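Local coordinates for protein SsRai1 (Scheffersomyces stipitis, PDB 5BTO) that removes NAD caps from RNAs, also acts on methylguanosine-capped and triphosphate 5' ends, uses a divalent metal cation, and binds and stimulates the exoribonuclease RAT1, at residues A[115-120]-A[132-137]; A[357-362]-A[382-387]. One frame throughout, in Å; residues are numbered along the deposited sequence.

Interaction 1: residues A[115-120]-A[132-137]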
# COMPACT_ATOMS: atom_id res chain seq x y z
N ARG A 115 10.16 18.25 12.81
CA ARG A 115 9.81 18.49 11.42
C ARG A 115 10.65 17.67 10.45
O ARG A 115 10.13 17.18 9.46
CB ARG A 115 9.99 19.97 11.07
CG ARG A 115 10.09 20.24 9.56
CD ARG A 115 10.67 21.61 9.22
NE ARG A 115 12.11 21.72 9.44
CZ ARG A 115 12.72 22.84 9.81
NH1 ARG A 115 12.00 23.95 10.01
NH2 ARG A 115 14.03 22.87 9.99
N GLY A 116 11.95 17.56 10.73
CA GLY A 116 12.85 16.88 9.82
C GLY A 116 12.48 15.42 9.65
O GLY A 116 12.64 14.85 8.57
N LEU A 117 11.97 14.81 10.71
CA LEU A 117 11.60 13.40 10.64
C LEU A 117 10.35 13.23 9.79
O LEU A 117 10.22 12.27 9.03
CB LEU A 117 11.38 12.83 12.04
CG LEU A 117 12.57 13.01 13.00
CD1 LEU A 117 12.25 12.46 14.39
CD2 LEU A 117 13.84 12.37 12.43
N MET A 118 9.42 14.17 9.91
CA MET A 118 8.19 14.12 9.11
C MET A 118 8.48 14.43 7.65
O MET A 118 7.88 13.86 6.75
CB MET A 118 7.11 15.03 9.69
CG MET A 118 6.71 14.66 11.13
SD MET A 118 6.06 12.96 11.29
CE MET A 118 7.51 12.09 11.87
N THR A 119 9.42 15.34 7.42
CA THR A 119 9.88 15.61 6.06
C THR A 119 10.42 14.35 5.36
O THR A 119 10.17 14.12 4.17
CB THR A 119 10.97 16.71 6.05
OG1 THR A 119 10.44 17.93 6.59
CG2 THR A 119 11.47 16.95 4.63
N LYS A 120 11.16 13.54 6.10
CA LYS A 120 11.65 12.28 5.54
C LYS A 120 10.49 11.38 5.08
O LYS A 120 10.59 10.70 4.06
CB LYS A 120 12.51 11.52 6.55
CG LYS A 120 13.83 12.19 6.88
CD LYS A 120 14.66 11.31 7.79
CE LYS A 120 16.09 11.81 7.91
NZ LYS A 120 16.96 10.81 8.60
N VAL A 132 14.92 5.21 6.26
CA VAL A 132 14.27 5.92 7.35
C VAL A 132 14.17 4.98 8.53
O VAL A 132 13.76 3.83 8.39
CB VAL A 132 12.86 6.41 6.97
CG1 VAL A 132 12.20 7.13 8.15
CG2 VAL A 132 12.91 7.33 5.77
N ASP A 133 14.56 5.45 9.71
CA ASP A 133 14.37 4.67 10.93
C ASP A 133 13.92 5.57 12.07
O ASP A 133 14.64 6.50 12.46
CB ASP A 133 15.65 3.92 11.31
CG ASP A 133 15.94 2.77 10.37
OD1 ASP A 133 15.34 1.68 10.55
OD2 ASP A 133 16.76 2.94 9.45
N LEU A 134 12.73 5.31 12.59
CA LEU A 134 12.17 6.13 13.65
C LEU A 134 11.73 5.29 14.83
O LEU A 134 11.20 4.19 14.65
CB LEU A 134 10.97 6.92 13.14
CG LEU A 134 11.16 7.77 11.89
CD1 LEU A 134 9.82 8.27 11.39
CD2 LEU A 134 12.12 8.94 12.18
N ASN A 135 11.97 5.80 16.03
CA ASN A 135 11.44 5.17 17.24
C ASN A 135 10.13 5.85 17.60
O ASN A 135 10.02 7.08 17.51
CB ASN A 135 12.42 5.30 18.40
CG ASN A 135 13.68 4.50 18.20
OD1 ASN A 135 13.66 3.45 17.56
ND2 ASN A 135 14.79 4.98 18.76
N VAL A 136 9.13 5.07 17.99
CA VAL A 136 7.83 5.61 18.33
C VAL A 136 7.36 4.98 19.62
O VAL A 136 7.46 3.77 19.80
CB VAL A 136 6.78 5.31 17.25
CG1 VAL A 136 5.46 5.97 17.60
CG2 VAL A 136 7.28 5.74 15.87
N LEU A 137 6.83 5.78 20.53
CA LEU A 137 6.24 5.15 21.70
C LEU A 137 5.07 5.95 22.24
O LEU A 137 5.01 7.18 22.10
CB LEU A 137 7.28 4.90 22.78
CG LEU A 137 7.95 6.15 23.35
CD1 LEU A 137 7.08 6.73 24.46
CD2 LEU A 137 9.32 5.81 23.86
O HOH W 1 15.97 7.98 9.55

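Interaction 2: residues A[357-362]-A[382-387]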
# COMPACT_ATOMS: atom_id res chain seq x y z
N SER A 357 3.49 -0.17 27.70
CA SER A 357 4.41 -1.26 27.97
C SER A 357 5.32 -1.56 26.79
O SER A 357 6.22 -2.39 26.90
CB SER A 357 3.65 -2.53 28.39
OG SER A 357 3.06 -3.17 27.27
N LYS A 358 5.10 -0.88 25.67
CA LYS A 358 5.77 -1.21 24.41
C LYS A 358 6.33 0.01 23.67
O LYS A 358 5.87 1.12 23.85
CB LYS A 358 4.78 -1.91 23.46
CG LYS A 358 4.18 -3.20 23.99
CD LYS A 358 3.30 -3.82 22.92
CE LYS A 358 2.63 -5.10 23.41
NZ LYS A 358 3.61 -6.09 23.96
N ALA A 359 7.31 -0.24 22.81
CA ALA A 359 7.87 0.78 21.92
C ALA A 359 7.95 0.18 20.52
O ALA A 359 7.99 -1.04 20.37
CB ALA A 359 9.23 1.21 22.39
N TYR A 360 8.01 1.04 19.51
CA TYR A 360 7.96 0.59 18.12
C TYR A 360 9.08 1.21 17.26
O TYR A 360 9.60 2.29 17.57
CB TYR A 360 6.58 0.90 17.50
CG TYR A 360 5.47 0.09 18.12
CD1 TYR A 360 4.84 0.49 19.30
CD2 TYR A 360 5.05 -1.10 17.54
CE1 TYR A 360 3.83 -0.29 19.88
CE2 TYR A 360 4.05 -1.87 18.10
CZ TYR A 360 3.43 -1.45 19.27
OH TYR A 360 2.44 -2.25 19.81
N ARG A 361 9.44 0.50 16.20
CA ARG A 361 10.39 0.97 15.20
C ARG A 361 9.68 1.07 13.86
O ARG A 361 9.13 0.08 13.37
CB ARG A 361 11.58 0.01 15.10
CG ARG A 361 12.48 0.20 13.87
CD ARG A 361 13.25 1.53 13.92
NE ARG A 361 13.91 1.75 15.21
CZ ARG A 361 14.94 1.04 15.66
NH1 ARG A 361 15.46 0.06 14.93
NH2 ARG A 361 15.46 1.32 16.85
N VAL A 362 9.66 2.27 13.29
CA VAL A 362 9.16 2.49 11.94
C VAL A 362 10.37 2.54 11.03
O VAL A 362 11.30 3.30 11.28
CB VAL A 362 8.37 3.82 11.84
CG1 VAL A 362 7.95 4.09 10.39
CG2 VAL A 362 7.16 3.80 12.75
N SER A 382 12.68 0.15 27.48
CA SER A 382 13.21 0.71 28.71
C SER A 382 14.23 1.82 28.43
O SER A 382 14.15 2.91 29.00
CB SER A 382 13.84 -0.39 29.56
OG SER A 382 14.42 0.15 30.74
N ARG A 383 15.17 1.54 27.54
CA ARG A 383 16.15 2.56 27.15
C ARG A 383 15.49 3.86 26.68
O ARG A 383 15.90 4.96 27.06
CB ARG A 383 17.09 2.01 26.07
CG ARG A 383 17.98 3.08 25.44
CD ARG A 383 18.96 2.50 24.42
NE ARG A 383 18.29 1.86 23.29
CZ ARG A 383 17.92 2.49 22.17
NH1 ARG A 383 18.15 3.79 22.04
NH2 ARG A 383 17.32 1.82 21.19
N LEU A 384 14.45 3.75 25.86
CA LEU A 384 13.77 4.94 25.33
C LEU A 384 12.96 5.68 26.40
O LEU A 384 12.99 6.91 26.47
CB LEU A 384 12.88 4.58 24.14
CG LEU A 384 13.62 3.97 22.94
CD1 LEU A 384 12.66 3.39 21.91
CD2 LEU A 384 14.55 5.00 22.29
N ARG A 385 12.23 4.93 27.22
CA ARG A 385 11.35 5.54 28.22
C ARG A 385 12.11 6.07 29.41
O ARG A 385 11.59 6.89 30.17
CB ARG A 385 10.29 4.53 28.69
CG ARG A 385 9.25 4.24 27.63
CD ARG A 385 8.22 3.21 28.09
NE ARG A 385 7.32 2.92 26.98
CZ ARG A 385 6.22 3.62 26.71
NH1 ARG A 385 5.89 4.65 27.49
NH2 ARG A 385 5.47 3.29 25.67
N ASN A 386 13.35 5.62 29.57
CA ASN A 386 14.13 5.97 30.75
C ASN A 386 15.42 6.74 30.45
O ASN A 386 16.46 6.50 31.06
CB ASN A 386 14.42 4.71 31.58
CG ASN A 386 13.16 4.11 32.18
OD1 ASN A 386 12.42 4.79 32.89
ND2 ASN A 386 12.91 2.84 31.90
N GLY A 387 15.34 7.68 29.51
CA GLY A 387 16.47 8.54 29.23
C GLY A 387 16.61 9.05 27.81
O GLY A 387 16.74 10.25 27.59

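Interaction 1: residues A[115-120]-A[132-137]
L117 and L134 meet methyl to methyl where the short helix 115-123 of this DXO/Dom3Z nuclease leans on strand 132-139 of its large mixed sheet. CD2 of L117 lies 3.8 Å from CD2 of L134, and the same L134 methyl rests 4.0 Å from L117 CB, tucked against the root as well as the branch. The two leucines pass alongside one another, running opposite ways. Branched, flexible aliphatic chains suit this buried seam, where the axes of the short segments 115-120 and 132-137 come within 9.8 Å. M118 starts out pointing away, but its flexible thioether chain folds back, with chi1 and chi2 both near -60°, and carries CE to within 4.5 Å of L134 CD1.

At the exposed margin K120 serves twice: its CB lies 4.3 Å from V132 CG2, while its long chain takes the ammonium out to water. R115 and G116, at the start of the helix, belong to the substrate site. T119, whose side chain touches Q282, turns its hydroxyl back onto its own helix, so R115 O accepts from T119 N and, from above the carbonyl plane, T119 OG1. One water finally joins helix to strand, accepting from K120 NZ at 3.1 Å and from D133 N at 2.9 Å.

Interaction 2: residues A[357-362]-A[382-387]
R385 makes the hydrogen bond between 382-387 and 357-362: its NH2 donates to K358 O at 2.9 Å, with a nearly straight N-H...O angle of 168°. The acceptor lies in the guanidinium plane, at its edge, whereas the donor is tilted 30° from the carbonyl plane. An extended run from CG to NE gives the arginine the length to span the gap, and its several N-H groups let it serve more than one acceptor: NH2 also bonds to A138 O, and NE to N381 OD1. With R385 replaced by alanine, the K358 and A138 carbonyls would probably lose their shared donor, and a gap would open between helix and strand.

The apolar part is small. A359 CB faces L384 CD1 at 4.1 Å; a short residue on the strand lets the longer leucine reach it, and L384 also packs on N135 and L137.

Charges lie to one side. NH2 of R361 and NH2 of R383 stand 4.7 Å apart, but R383 NH1 forms a salt bridge with E388 and R361 NH2 bonds to N135 OD1. Together these contacts form a helix-on-sheet junction, in which helix 378-388 lies against neighbouring strands of the large mixed sheet in this PD-(D/E)XK family nuclease.

How the interactions relate
Strands 132-139 and 359-365 are antiparallel neighbours in the large sheet, so interactions 1 and 2 share one framework, their centres about 14 Å apart. Two probable backbone hydrogen bonds lace them together: Y360 N to V136 O and L134 N to V362 O, both 2.8 Å. Side chains add to this seam: N135, the partner of R361, also brings its ND2 to 3.5 Å from L384 CD2. Only interaction 1 reaches the substrate site: it contains R115 and G116, and the K120 side chain is about 8 Å from that of Q282. Interaction 2 lies farther out, away from the annotated sites, and joins that sheet to helix 378-388.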